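Local coordinates for integrase (Enterobacteria phage lambda, PDB 1AE9), which integrates the phage genome into the host chromosome by site-specific recombination and, together with excisionase, excises the prophage again, this chain being its catalytic domain, at residues S106-V109 / S110-M114. Sequence-based numbering, arbitrary orientation.
Sequences SGTV and SRYFM
Ser106 O takes two hydrogen bonds from Ser110, and their geometry differs. The one from the backbone amide, Ser110 N to Ser106 O, is 2.9 Å long and nearly straight at 169°, whereas Ser110 OG reaches Ser106 O at 3.0 Å from 39° above the carbonyl plane. Ser110 chi1 of -62° makes this possible, turning OG beside its own backbone N and back along the helix. Beside this grip, Arg111 runs back over Gly107: its chain bends at chi3, and Gly107 O lies over one guanidinium face, offset toward the rim, 3.7 Å from Arg111 CZ. Thr108 and Tyr112 lie side by side, with Thr108 CG2 3.8 Å from Tyr112 CD2; Thr108 O meets the ring edge in plane, 3.2 Å from that same CD2, while also accepting the Tyr112 amide. Thr108 OG1 hydrogen-bonds with Ser105 OG. The i to i+4 series continues with Phe113 N to Val109 O at 3.0 Å, as expected for the opening turns of an alpha-helix. In this tyrosine-recombinase catalytic domain, the Ser110 side chain lies about 7 Å from that of His132, a predicted active-site residue. Outward, Trp22 meets the Tyr112 ring edge-to-face, Val109 packs on Val37 and Cys41, and Phe113 touches Met27, joining helix 106-120 to helices 21-33 and 37-42.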
ATOM      1  N   SER A 106      -4.011   5.453  -3.797  1.00 16.52           N
ATOM      2  CA  SER A 106      -3.172   5.638  -4.979  1.00 18.01           C
ATOM      3  C   SER A 106      -2.786   4.300  -5.614  1.00 17.29           C
ATOM      4  O   SER A 106      -2.760   4.163  -6.842  1.00 16.72           O
ATOM      5  CB  SER A 106      -1.898   6.385  -4.593  1.00 19.53           C
ATOM      6  OG  SER A 106      -2.209   7.609  -3.963  1.00 24.44           O
ATOM      7  N   GLY A 107      -2.481   3.320  -4.769  1.00 15.97           N
ATOM      8  CA  GLY A 107      -2.095   2.008  -5.255  1.00 15.72           C
ATOM      9  C   GLY A 107      -3.168   1.341  -6.086  1.00 15.29           C
ATOM     10  O   GLY A 107      -2.882   0.750  -7.126  1.00 15.96           O
ATOM     11  N   THR A 108      -4.408   1.431  -5.626  1.00 14.23           N
ATOM     12  CA  THR A 108      -5.524   0.833  -6.335  1.00 13.88           C
ATOM     13  C   THR A 108      -5.739   1.506  -7.695  1.00 13.04           C
ATOM     14  O   THR A 108      -5.921   0.830  -8.708  1.00 12.91           O
ATOM     15  CB  THR A 108      -6.798   0.914  -5.479  1.00 13.37           C
ATOM     16  OG1 THR A 108      -6.584   0.184  -4.263  1.00 16.62           O
ATOM     17  CG2 THR A 108      -7.988   0.334  -6.209  1.00 12.79           C
ATOM     18  N   VAL A 109      -5.695   2.831  -7.717  1.00 12.64           N
ATOM     19  CA  VAL A 109      -5.887   3.571  -8.959  1.00 13.25           C
ATOM     20  C   VAL A 109      -4.801   3.206  -9.963  1.00 14.42           C
ATOM     21  O   VAL A 109      -5.097   2.894 -11.112  1.00 15.35           O
ATOM     22  CB  VAL A 109      -5.890   5.094  -8.707  1.00 13.59           C
ATOM     23  CG1 VAL A 109      -5.980   5.853 -10.020  1.00 13.72           C
ATOM     24  CG2 VAL A 109      -7.060   5.467  -7.811  1.00 13.22           C
ATOM     25  N   SER A 110      -3.546   3.219  -9.518  1.00 15.06           N
ATOM     26  CA  SER A 110      -2.414   2.877 -10.375  1.00 15.96           C
ATOM     27  C   SER A 110      -2.517   1.457 -10.921  1.00 17.05           C
ATOM     28  O   SER A 110      -2.255   1.215 -12.105  1.00 14.99           O
ATOM     29  CB  SER A 110      -1.104   3.016  -9.600  1.00 16.17           C
ATOM     30  OG  SER A 110      -0.909   4.351  -9.168  1.00 19.48           O
ATOM     31  N   ARG A 111      -2.918   0.532 -10.051  1.00 17.20           N
ATOM     32  CA  ARG A 111      -3.061  -0.881 -10.386  1.00 18.32           C
ATOM     33  C   ARG A 111      -4.089  -1.096 -11.493  1.00 17.46           C
ATOM     34  O   ARG A 111      -3.832  -1.815 -12.462  1.00 16.92           O
ATOM     35  CB  ARG A 111      -3.455  -1.665  -9.129  1.00 20.56           C
ATOM     36  CG  ARG A 111      -3.280  -3.170  -9.201  1.00 26.27           C
ATOM     37  CD  ARG A 111      -3.475  -3.791  -7.805  1.00 31.37           C
ATOM     38  NE  ARG A 111      -2.614  -3.147  -6.802  1.00 35.86           N
ATOM     39  CZ  ARG A 111      -3.018  -2.679  -5.617  1.00 37.79           C
ATOM     40  NH1 ARG A 111      -4.287  -2.780  -5.238  1.00 37.16           N
ATOM     41  NH2 ARG A 111      -2.146  -2.075  -4.812  1.00 37.58           N
ATOM     42  N   TYR A 112      -5.255  -0.480 -11.358  1.00 15.42           N
ATOM     43  CA  TYR A 112      -6.279  -0.634 -12.382  1.00 15.53           C
ATOM     44  C   TYR A 112      -5.892   0.046 -13.703  1.00 15.28           C
ATOM     45  O   TYR A 112      -6.211  -0.456 -14.793  1.00 13.31           O
ATOM     46  CB  TYR A 112      -7.642  -0.162 -11.861  1.00 16.73           C
ATOM     47  CG  TYR A 112      -8.340  -1.225 -11.033  1.00 16.98           C
ATOM     48  CD1 TYR A 112      -9.178  -2.162 -11.636  1.00 17.78           C
ATOM     49  CD2 TYR A 112      -8.142  -1.306  -9.654  1.00 17.88           C
ATOM     50  CE1 TYR A 112      -9.804  -3.160 -10.888  1.00 18.29           C
ATOM     51  CE2 TYR A 112      -8.764  -2.299  -8.893  1.00 17.11           C
ATOM     52  CZ  TYR A 112      -9.592  -3.222  -9.517  1.00 19.09           C
ATOM     53  OH  TYR A 112     -10.211  -4.201  -8.775  1.00 18.61           O
ATOM     54  N   PHE A 113      -5.192   1.173 -13.600  1.00 14.48           N
ATOM     55  CA  PHE A 113      -4.721   1.888 -14.780  1.00 15.00           C
ATOM     56  C   PHE A 113      -3.725   0.979 -15.508  1.00 16.41           C
ATOM     57  O   PHE A 113      -3.794   0.819 -16.729  1.00 16.95           O
ATOM     58  CB  PHE A 113      -4.042   3.209 -14.391  1.00 15.41           C
ATOM     59  CG  PHE A 113      -3.419   3.937 -15.559  1.00 15.25           C
ATOM     60  CD1 PHE A 113      -4.174   4.801 -16.337  1.00 15.30           C
ATOM     61  CD2 PHE A 113      -2.085   3.729 -15.893  1.00 15.46           C
ATOM     62  CE1 PHE A 113      -3.611   5.452 -17.435  1.00 14.68           C
ATOM     63  CE2 PHE A 113      -1.509   4.375 -16.996  1.00 17.06           C
ATOM     64  CZ  PHE A 113      -2.277   5.238 -17.764  1.00 15.33           C
ATOM     65  N   MET A 114      -2.824   0.361 -14.750  1.00 15.00           N
ATOM     66  CA  MET A 114      -1.833  -0.544 -15.313  1.00 15.84           C
ATOM     67  C   MET A 114      -2.508  -1.689 -16.083  1.00 16.51           C
ATOM     68  O   MET A 114      -2.045  -2.079 -17.167  1.00 15.57           O
ATOM     69  CB  MET A 114      -0.912  -1.065 -14.200  1.00 15.54           C
ATOM     70  CG  MET A 114       0.029  -2.194 -14.594  1.00 15.92           C
ATOM     71  SD  MET A 114      -0.780  -3.811 -14.557  1.00 20.87           S
ATOM     72  CE  MET A 114      -1.049  -4.019 -12.747  1.00 15.39           C
TER